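Local atomic coordinates of N-acetylglucosamine 2-epimerase (Xylella fastidiosa, PDB entry 3GT5), a protein that probably acts as a sugar isomerase of the N-acylglucosamine 2-epimerase family, whose members typically interconvert sugar epimers or isomers on an (α/α)6-barrel scaffold. Residues D17-Y22 with F59-A64; F33-R38 with V52-F57; H48-S53 with S370-T375. One frame throughout, in Å; residues are numbered along the deposited sequence.

Overall arrangement
Followed from the N terminus, the chain shows how one helix can gather contacts made at very different sequence separations. Contact 1 closes the loop from helix 8-22 to the second half of helix 51-68. Within that loop lies contact 2, a short-range closure that folds the 33-38 segment, with its small strand 36-37, back onto the first turns of the same helix. Contact 3 begins on the strand-to-helix stretch 48-53, overlapping contact 2 at V52 and S53, and spans more than 300 residues to the loop 370-375 that precedes helix 377-387; it therefore crosses contact 1. Together the three join the N-terminal helix, the early hairpin and the C-terminal end of the fold around helix 51-68.

Contact 1. Residues D17-Y22 with F59-A64; sequences DTMAFY and FNYAMA
M19 and A64 mark the nearest backbone approach between helix segments 17-22 and 59-64, with their CA atoms 8.0 Å apart. The segment axes come no closer than 11.6 Å, and their N-to-C directions differ by 134°, so the two run roughly against each other but far from strictly antiparallel. At such a spacing the backbones do not meet; the gap is bridged mainly by M19, with Y61 and the short A64 receiving it, and no hydrogen bond links the two segments.

The M19 chain leaves the helix beside the backbone N (chi1 -67°) and then bends at both chi2 and chi3, which brings the thioether across to the other helix. There CE touches Y61 CD1 at 3.7 Å and the methyl CB of A64 at 3.8 Å. The sulfur makes a Met-aromatic contact at longer range: SD stands above the face of the Y61 ring, 5.5 Å from its centroid and 20° off the ring normal. SD also lies 4.0 Å from N60 O, a carbonyl already used by A64 N in the helix.

Y22 supplies a second, looser touch, with N60 ND2 above one face of its ring and 4.5 Å from CD1. The polar ends are satisfied by other partners: N60 ND2 by T375 O, Y61 OH by H23 ND1, and Y22 OH by D376 and S370. M380 of helix 377-387 and Y73 of helix 71-88 also pack against M19. This buried, largely apolar joint between neighbouring helices is the kind of packing from which the (α/α)6 barrel of the family is built.

Contact 2. Residues F33-R38 with V52-F57; sequences FFHYFR and VSSTRF
F33 and H35 press onto F57 and S53 where the segment that leads into and includes the short strand 36-37, which pairs antiparallel with 43-45, is laid over the first turns of helix 51-68 in this α/α-barrel family. The tight part is where F33, H35 and F37 meet S53, S54 and F57. The F33 and F57 rings form an offset stack, centroids 4.9 Å apart and planes at 30°, and F57 CB sits over the F33 face, 3.5 Å from CD2. With CG beside its own backbone N (chi1 -64°), H35 slips its imidazole under S53 CB, which stands 3.4 Å from the ring centroid and 9° off the normal, a CH-pi contact. At the imidazole edge, in plane, S54 OG lies 3.1 Å from CE1. F37 CE2 is 3.8 Å from F57 CZ. F34 O is buried against F57 CE2 at 3.4 Å, without a hydrogen-bonding partner.

The looser side belongs to F34 and Y36, partly exposed and starting out away from the helix.

The buried imidazole is held at both nitrogens. ND1 bonds to H50 N; at NE2, one of two bridging waters is hydrogen-bonded to F33 N, to H35 NE2 at 2.9 Å and to S54 OG at 2.8 Å, a hydroxyl also hydrogen-bonded to H88 NE2.

Contact 3. Residues H48-S53 with S370-T375; sequences HRHLVS and SPAGKT
S53 and G373 bring the two segments to their closest backbone approach, with CA atoms 4.8 Å apart. Direct polar bonding comes first: the amide N of G373 donates to S53 OG at 2.7 Å, with an N-H...O angle of 154°, and this is the one direct hydrogen bond between the segments. The hydroxyl is set for it by a chi1 of -77°, which places OG beside the S53 backbone N. A bound water extends the link, 2.6 Å from S53 OG and 2.9 Å from K374 O. The same water is also bonded to H35 O.

Local bonds shape each partner. P371 to K374 form a type II beta turn, closed by K374 N to P371 O at 3.0 Å, and G373 takes the positive phi of 103° that this turn favours in its third residue. K374 turns away, its NZ bonded to S370 OG and paired in a salt bridge with D376. H50 is the N-cap of the helix: its ND1 accepts from V52 N at 3.0 Å, the donor lying in the imidazole plane.

Van der Waals contacts are few. A372 CB meets H50 CB at 3.8 Å, V52 CG1 packs on the G373 backbone, nearest its carbonyl O, and T375 CG2 approaches S53 OG.

The turn thus sits over the junction where strand 48-50, at the edge of a five-stranded antiparallel sheet, passes into helix 51-68. Y36 packs on P371 and A372, F37 is bonded through its backbone to S370 just before the turn, and T375 packs on R56 and F57 of helix 51-68.

Contact 1. Residues D17-Y22 with F59-A64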
loop_
_atom_site.group_PDB
_atom_site.type_symbol
_atom_site.label_atom_id
_atom_site.label_comp_id
_atom_site.label_asym_id
_atom_site.label_seq_id
_atom_site.Cartn_x
_atom_site.Cartn_y
_atom_site.Cartn_z
ATOM N N ASP A 17 1.671 -18.409 6.622
ATOM C CA ASP A 17 3.066 -18.373 7.114
ATOM C C ASP A 17 3.440 -16.956 7.624
ATOM O O ASP A 17 4.055 -16.764 8.689
ATOM C CB ASP A 17 4.061 -18.765 6.034
ATOM C CG ASP A 17 3.964 -20.235 5.582
ATOM O OD1 ASP A 17 3.440 -21.120 6.291
ATOM O OD2 ASP A 17 4.440 -20.507 4.465
ATOM N N THR A 18 3.045 -15.939 6.875
ATOM C CA THR A 18 3.331 -14.556 7.290
ATOM C C THR A 18 2.528 -14.168 8.540
ATOM O O THR A 18 3.022 -13.553 9.458
ATOM C CB THR A 18 3.071 -13.619 6.125
ATOM O OG1 THR A 18 3.877 -14.017 5.008
ATOM C CG2 THR A 18 3.337 -12.162 6.523
ATOM N N MET A 19 1.273 -14.589 8.616
ATOM C CA MET A 19 0.489 -14.377 9.835
ATOM C C MET A 19 1.132 -15.043 11.057
ATOM O O MET A 19 1.115 -14.466 12.128
ATOM C CB MET A 19 -0.956 -14.819 9.687
ATOM C CG MET A 19 -1.789 -13.989 8.702
ATOM S SD MET A 19 -2.018 -12.229 9.202
ATOM C CE MET A 19 -2.977 -12.417 10.713
ATOM N N ALA A 20 1.744 -16.207 10.863
ATOM C CA ALA A 20 2.426 -16.896 11.952
ATOM C C ALA A 20 3.645 -16.119 12.448
ATOM O O ALA A 20 3.977 -16.221 13.620
ATOM C CB ALA A 20 2.785 -18.366 11.547
ATOM N N PHE A 21 4.287 -15.309 11.605
ATOM C CA PHE A 21 5.376 -14.435 12.060
ATOM C C PHE A 21 4.862 -13.369 13.047
ATOM O O PHE A 21 5.447 -13.119 14.123
ATOM C CB PHE A 21 6.069 -13.725 10.859
ATOM C CG PHE A 21 7.088 -12.734 11.267
ATOM C CD1 PHE A 21 8.349 -13.149 11.634
ATOM C CD2 PHE A 21 6.796 -11.392 11.365
ATOM C CE1 PHE A 21 9.287 -12.255 12.021
ATOM C CE2 PHE A 21 7.755 -10.488 11.777
ATOM C CZ PHE A 21 8.997 -10.922 12.094
ATOM N N TYR A 22 3.764 -12.702 12.688
ATOM C CA TYR A 22 3.294 -11.535 13.446
ATOM C C TYR A 22 2.389 -11.925 14.624
ATOM O O TYR A 22 2.355 -11.248 15.613
ATOM C CB TYR A 22 2.479 -10.614 12.532
ATOM C CG TYR A 22 3.316 -9.840 11.571
ATOM C CD1 TYR A 22 3.374 -10.208 10.225
ATOM C CD2 TYR A 22 4.096 -8.751 12.005
ATOM C CE1 TYR A 22 4.193 -9.534 9.319
ATOM C CE2 TYR A 22 4.892 -8.020 11.067
ATOM C CZ TYR A 22 4.935 -8.425 9.757
ATOM O OH TYR A 22 5.694 -7.740 8.841
ATOM N N PHE A 59 -5.827 -4.023 8.605
ATOM C CA PHE A 59 -5.992 -4.700 7.312
ATOM C C PHE A 59 -5.519 -6.176 7.381
ATOM O O PHE A 59 -6.254 -7.060 6.941
ATOM C CB PHE A 59 -5.266 -3.905 6.186
ATOM C CG PHE A 59 -5.185 -4.603 4.877
ATOM C CD1 PHE A 59 -6.072 -4.286 3.866
ATOM C CD2 PHE A 59 -4.178 -5.540 4.626
ATOM C CE1 PHE A 59 -5.985 -4.898 2.620
ATOM C CE2 PHE A 59 -4.092 -6.187 3.362
ATOM C CZ PHE A 59 -5.001 -5.845 2.366
ATOM N N ASN A 60 -4.295 -6.412 7.879
ATOM C CA ASN A 60 -3.662 -7.748 7.974
ATOM C C ASN A 60 -4.698 -8.689 8.592
ATOM O O ASN A 60 -4.998 -9.764 8.079
ATOM C CB ASN A 60 -2.491 -7.774 8.971
ATOM C CG ASN A 60 -1.159 -7.252 8.444
ATOM O OD1 ASN A 60 -1.067 -6.633 7.375
ATOM N ND2 ASN A 60 -0.070 -7.553 9.224
ATOM N N TYR A 61 -5.212 -8.277 9.728
ATOM C CA TYR A 61 -6.036 -9.207 10.504
ATOM C C TYR A 61 -7.433 -9.322 9.926
ATOM O O TYR A 61 -8.024 -10.426 9.949
ATOM C CB TYR A 61 -6.084 -8.756 11.944
ATOM C CG TYR A 61 -4.909 -9.188 12.821
ATOM C CD1 TYR A 61 -4.813 -10.496 13.259
ATOM C CD2 TYR A 61 -3.955 -8.276 13.258
ATOM C CE1 TYR A 61 -3.782 -10.914 14.043
ATOM C CE2 TYR A 61 -2.921 -8.659 14.086
ATOM C CZ TYR A 61 -2.840 -10.007 14.464
ATOM O OH TYR A 61 -1.859 -10.446 15.332
ATOM N N ALA A 62 -7.986 -8.214 9.409
ATOM C CA ALA A 62 -9.309 -8.281 8.744
ATOM C C ALA A 62 -9.318 -9.179 7.541
ATOM O O ALA A 62 -10.188 -10.003 7.424
ATOM C CB ALA A 62 -9.825 -6.901 8.379
ATOM N N MET A 63 -8.330 -9.042 6.637
ATOM C CA MET A 63 -8.290 -9.854 5.447
ATOM C C MET A 63 -8.019 -11.337 5.820
ATOM O O MET A 63 -8.590 -12.248 5.232
ATOM C CB MET A 63 -7.254 -9.289 4.469
ATOM C CG MET A 63 -7.603 -7.860 3.986
ATOM S SD MET A 63 -9.183 -7.673 3.059
ATOM C CE MET A 63 -8.683 -8.605 1.640
ATOM N N ALA A 64 -7.186 -11.573 6.825
ATOM C CA ALA A 64 -6.980 -12.936 7.342
ATOM C C ALA A 64 -8.237 -13.553 7.961
ATOM O O ALA A 64 -8.526 -14.712 7.712
ATOM C CB ALA A 64 -5.827 -12.984 8.311
#

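Contact 2. Residues F33-R38 with V52-F57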
loop_
_atom_site.group_PDB
_atom_site.type_symbol
_atom_site.label_atom_id
_atom_site.label_comp_id
_atom_site.label_asym_id
_atom_site.label_seq_id
_atom_site.Cartn_x
_atom_site.Cartn_y
_atom_site.Cartn_z
ATOM N N PHE A 33 -0.597 -2.395 18.484
ATOM C CA PHE A 33 0.409 -3.363 18.089
ATOM C C PHE A 33 1.796 -2.766 18.234
ATOM O O PHE A 33 1.976 -1.540 18.118
ATOM C CB PHE A 33 0.185 -3.779 16.626
ATOM C CG PHE A 33 -1.195 -4.262 16.336
ATOM C CD1 PHE A 33 -1.590 -5.569 16.639
ATOM C CD2 PHE A 33 -2.135 -3.410 15.805
ATOM C CE1 PHE A 33 -2.916 -6.014 16.330
ATOM C CE2 PHE A 33 -3.437 -3.834 15.556
ATOM C CZ PHE A 33 -3.816 -5.143 15.815
ATOM N N PHE A 34 2.783 -3.632 18.458
ATOM C CA PHE A 34 4.185 -3.237 18.358
ATOM C C PHE A 34 4.491 -3.073 16.854
ATOM O O PHE A 34 3.954 -3.812 16.002
ATOM C CB PHE A 34 5.109 -4.278 18.971
ATOM C CG PHE A 34 4.810 -4.564 20.405
ATOM C CD1 PHE A 34 5.108 -3.609 21.400
ATOM C CD2 PHE A 34 4.221 -5.768 20.781
ATOM C CE1 PHE A 34 4.819 -3.864 22.750
ATOM C CE2 PHE A 34 3.926 -6.011 22.136
ATOM C CZ PHE A 34 4.237 -5.055 23.107
ATOM N N HIS A 35 5.351 -2.122 16.527
ATOM C CA HIS A 35 5.595 -1.745 15.125
ATOM C C HIS A 35 7.022 -1.983 14.593
ATOM O O HIS A 35 7.286 -1.702 13.431
ATOM C CB HIS A 35 5.203 -0.278 14.914
ATOM C CG HIS A 35 3.746 -0.018 15.113
ATOM N ND1 HIS A 35 3.213 1.250 15.143
ATOM C CD2 HIS A 35 2.705 -0.866 15.292
ATOM C CE1 HIS A 35 1.907 1.174 15.314
ATOM N NE2 HIS A 35 1.565 -0.100 15.382
ATOM N N TYR A 36 7.936 -2.503 15.423
ATOM C CA TYR A 36 9.324 -2.691 15.011
ATOM C C TYR A 36 9.789 -4.112 15.351
ATOM O O TYR A 36 9.889 -4.473 16.543
ATOM C CB TYR A 36 10.213 -1.661 15.711
ATOM C CG TYR A 36 10.014 -0.209 15.277
ATOM C CD1 TYR A 36 10.842 0.386 14.325
ATOM C CD2 TYR A 36 9.026 0.566 15.843
ATOM C CE1 TYR A 36 10.679 1.705 13.949
ATOM C CE2 TYR A 36 8.843 1.883 15.470
ATOM C CZ TYR A 36 9.690 2.449 14.531
ATOM O OH TYR A 36 9.517 3.760 14.192
ATOM N N PHE A 37 10.014 -4.921 14.314
ATOM C CA PHE A 37 10.359 -6.332 14.469
ATOM C C PHE A 37 11.655 -6.697 13.770
ATOM O O PHE A 37 11.906 -6.338 12.592
ATOM C CB PHE A 37 9.297 -7.262 13.880
ATOM C CG PHE A 37 7.892 -7.022 14.393
ATOM C CD1 PHE A 37 7.322 -7.890 15.300
ATOM C CD2 PHE A 37 7.118 -5.957 13.925
ATOM C CE1 PHE A 37 6.046 -7.680 15.766
ATOM C CE2 PHE A 37 5.827 -5.761 14.395
ATOM C CZ PHE A 37 5.301 -6.604 15.317
ATOM N N ARG A 38 12.494 -7.458 14.483
ATOM C CA ARG A 38 13.640 -8.098 13.879
ATOM C C ARG A 38 13.270 -9.343 13.062
ATOM O O ARG A 38 12.133 -9.825 13.127
ATOM C CB ARG A 38 14.653 -8.536 14.957
ATOM C CG ARG A 38 15.213 -7.412 15.770
ATOM C CD ARG A 38 16.354 -7.897 16.701
ATOM N NE ARG A 38 16.807 -6.794 17.527
ATOM C CZ ARG A 38 16.359 -6.501 18.751
ATOM N NH1 ARG A 38 15.424 -7.228 19.354
ATOM N NH2 ARG A 38 16.859 -5.444 19.386
ATOM N N VAL A 52 0.729 4.529 10.115
ATOM C CA VAL A 52 0.689 3.617 8.951
ATOM C C VAL A 52 0.734 2.137 9.441
ATOM O O VAL A 52 0.029 1.305 8.880
ATOM C CB VAL A 52 1.800 3.973 7.861
ATOM C CG1 VAL A 52 1.858 2.904 6.706
ATOM C CG2 VAL A 52 1.513 5.383 7.236
ATOM N N SER A 53 1.542 1.810 10.442
ATOM C CA SER A 53 1.488 0.438 11.022
ATOM C C SER A 53 0.180 0.126 11.767
ATOM O O SER A 53 -0.420 -0.976 11.599
ATOM C CB SER A 53 2.719 0.130 11.880
ATOM O OG SER A 53 3.815 -0.146 11.040
ATOM N N SER A 54 -0.274 1.062 12.597
ATOM C CA SER A 54 -1.519 0.869 13.361
ATOM C C SER A 54 -2.690 0.517 12.428
ATOM O O SER A 54 -3.501 -0.372 12.719
ATOM C CB SER A 54 -1.896 2.124 14.186
ATOM O OG SER A 54 -0.983 2.349 15.245
ATOM N N THR A 55 -2.795 1.214 11.316
ATOM C CA THR A 55 -3.860 0.943 10.337
ATOM C C THR A 55 -3.604 -0.318 9.489
ATOM O O THR A 55 -4.531 -1.105 9.236
ATOM C CB THR A 55 -4.081 2.179 9.464
ATOM O OG1 THR A 55 -2.839 2.577 8.859
ATOM C CG2 THR A 55 -4.674 3.332 10.279
ATOM N N ARG A 56 -2.369 -0.509 9.024
ATOM C CA ARG A 56 -2.067 -1.663 8.178
ATOM C C ARG A 56 -2.281 -2.972 8.926
ATOM O O ARG A 56 -2.703 -3.957 8.335
ATOM C CB ARG A 56 -0.641 -1.580 7.612
ATOM C CG ARG A 56 -0.562 -0.631 6.403
ATOM C CD ARG A 56 0.850 -0.518 5.889
ATOM N NE ARG A 56 0.936 0.428 4.775
ATOM C CZ ARG A 56 2.053 0.645 4.072
ATOM N NH1 ARG A 56 3.140 -0.073 4.314
ATOM N NH2 ARG A 56 2.056 1.528 3.072
ATOM N N PHE A 57 -1.967 -3.007 10.223
ATOM C CA PHE A 57 -2.221 -4.242 10.998
ATOM C C PHE A 57 -3.719 -4.565 11.103
ATOM O O PHE A 57 -4.092 -5.718 11.160
ATOM C CB PHE A 57 -1.664 -4.162 12.400
ATOM C CG PHE A 57 -0.249 -4.650 12.540
ATOM C CD1 PHE A 57 0.075 -5.981 12.300
ATOM C CD2 PHE A 57 0.741 -3.793 12.993
ATOM C CE1 PHE A 57 1.392 -6.429 12.457
ATOM C CE2 PHE A 57 2.064 -4.241 13.160
ATOM C CZ PHE A 57 2.370 -5.564 12.890
HETATM O O HOH W 1 -1.108 -0.089 16.584
HETATM O O HOH W 2 5.208 -2.230 11.745
#

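Contact 3. Residues H48-S53 with S370-T375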
loop_
_atom_site.group_PDB
_atom_site.type_symbol
_atom_site.label_atom_id
_atom_site.label_comp_id
_atom_site.label_asym_id
_atom_site.label_seq_id
_atom_site.Cartn_x
_atom_site.Cartn_y
_atom_site.Cartn_z
ATOM N N HIS A 48 7.662 3.327 20.303
ATOM C CA HIS A 48 7.363 4.232 19.189
ATOM C C HIS A 48 6.290 3.587 18.306
ATOM O O HIS A 48 6.430 2.407 17.941
ATOM C CB HIS A 48 8.591 4.527 18.344
ATOM C CG HIS A 48 8.418 5.731 17.461
ATOM N ND1 HIS A 48 8.116 5.653 16.120
ATOM C CD2 HIS A 48 8.456 7.055 17.760
ATOM C CE1 HIS A 48 7.976 6.878 15.633
ATOM N NE2 HIS A 48 8.177 7.744 16.610
ATOM N N ARG A 49 5.240 4.353 17.975
ATOM C CA ARG A 49 4.147 3.860 17.127
ATOM C C ARG A 49 3.854 4.822 15.959
ATOM O O ARG A 49 3.969 6.053 16.075
ATOM C CB ARG A 49 2.874 3.621 17.954
ATOM C CG ARG A 49 3.022 2.639 19.130
ATOM C CD ARG A 49 3.269 1.188 18.710
ATOM N NE ARG A 49 3.648 0.438 19.915
ATOM C CZ ARG A 49 2.804 -0.102 20.793
ATOM N NH1 ARG A 49 1.491 -0.043 20.647
ATOM N NH2 ARG A 49 3.303 -0.692 21.879
ATOM N N HIS A 50 3.488 4.226 14.828
ATOM C CA HIS A 50 3.260 4.931 13.609
ATOM C C HIS A 50 1.861 4.644 13.091
ATOM O O HIS A 50 1.424 3.469 13.010
ATOM C CB HIS A 50 4.286 4.502 12.540
ATOM C CG HIS A 50 4.432 5.487 11.426
ATOM N ND1 HIS A 50 3.415 5.771 10.522
ATOM C CD2 HIS A 50 5.459 6.310 11.112
ATOM C CE1 HIS A 50 3.849 6.674 9.651
ATOM N NE2 HIS A 50 5.082 7.033 9.999
ATOM N N LEU A 51 1.190 5.708 12.665
ATOM C CA LEU A 51 -0.174 5.560 12.152
ATOM C C LEU A 51 -0.253 4.557 11.016
ATOM O O LEU A 51 -1.222 3.821 10.952
ATOM C CB LEU A 51 -0.732 6.917 11.689
ATOM C CG LEU A 51 -2.158 6.949 11.190
ATOM C CD1 LEU A 51 -3.166 6.560 12.289
ATOM C CD2 LEU A 51 -2.429 8.365 10.624
ATOM N N VAL A 52 0.729 4.529 10.115
ATOM C CA VAL A 52 0.689 3.617 8.951
ATOM C C VAL A 52 0.734 2.137 9.441
ATOM O O VAL A 52 0.029 1.305 8.880
ATOM C CB VAL A 52 1.800 3.973 7.861
ATOM C CG1 VAL A 52 1.858 2.904 6.706
ATOM C CG2 VAL A 52 1.513 5.383 7.236
ATOM N N SER A 53 1.542 1.810 10.442
ATOM C CA SER A 53 1.488 0.438 11.022
ATOM C C SER A 53 0.180 0.126 11.767
ATOM O O SER A 53 -0.420 -0.976 11.599
ATOM C CB SER A 53 2.719 0.130 11.880
ATOM O OG SER A 53 3.815 -0.146 11.040
ATOM N N SER A 370 10.880 -5.660 9.832
ATOM C CA SER A 370 9.668 -4.852 9.736
ATOM C C SER A 370 9.778 -3.678 10.687
ATOM O O SER A 370 9.289 -3.722 11.804
ATOM C CB SER A 370 8.421 -5.644 10.075
ATOM O OG SER A 370 8.216 -6.692 9.192
ATOM N N PRO A 371 10.373 -2.584 10.212
ATOM C CA PRO A 371 10.274 -1.331 10.950
ATOM C C PRO A 371 8.876 -0.719 10.785
ATOM O O PRO A 371 8.052 -1.222 10.019
ATOM C CB PRO A 371 11.363 -0.455 10.318
ATOM C CG PRO A 371 11.795 -1.159 9.045
ATOM C CD PRO A 371 11.048 -2.431 8.911
ATOM N N ALA A 372 8.640 0.378 11.474
ATOM C CA ALA A 372 7.375 1.116 11.407
ATOM C C ALA A 372 7.028 1.383 9.966
ATOM O O ALA A 372 7.884 1.775 9.165
ATOM C CB ALA A 372 7.490 2.420 12.167
ATOM N N GLY A 373 5.758 1.123 9.627
ATOM C CA GLY A 373 5.283 1.216 8.248
ATOM C C GLY A 373 5.116 -0.159 7.589
ATOM O O GLY A 373 4.236 -0.346 6.731
ATOM N N LYS A 374 5.936 -1.137 7.964
ATOM C CA LYS A 374 5.855 -2.473 7.314
ATOM C C LYS A 374 5.141 -3.468 8.193
ATOM O O LYS A 374 5.552 -3.697 9.325
ATOM C CB LYS A 374 7.243 -3.007 6.967
ATOM C CG LYS A 374 7.271 -4.443 6.517
ATOM C CD LYS A 374 8.573 -4.784 5.761
ATOM C CE LYS A 374 8.653 -6.188 5.256
ATOM N NZ LYS A 374 8.542 -7.232 6.325
ATOM N N THR A 375 4.073 -4.053 7.666
ATOM C CA THR A 375 3.332 -5.083 8.351
ATOM C C THR A 375 3.135 -6.265 7.448
ATOM O O THR A 375 2.414 -7.187 7.803
ATOM C CB THR A 375 1.946 -4.593 8.863
ATOM O OG1 THR A 375 1.067 -4.470 7.742
ATOM C CG2 THR A 375 2.096 -3.295 9.582
HETATM O O HOH W 2 5.208 -2.230 11.745
#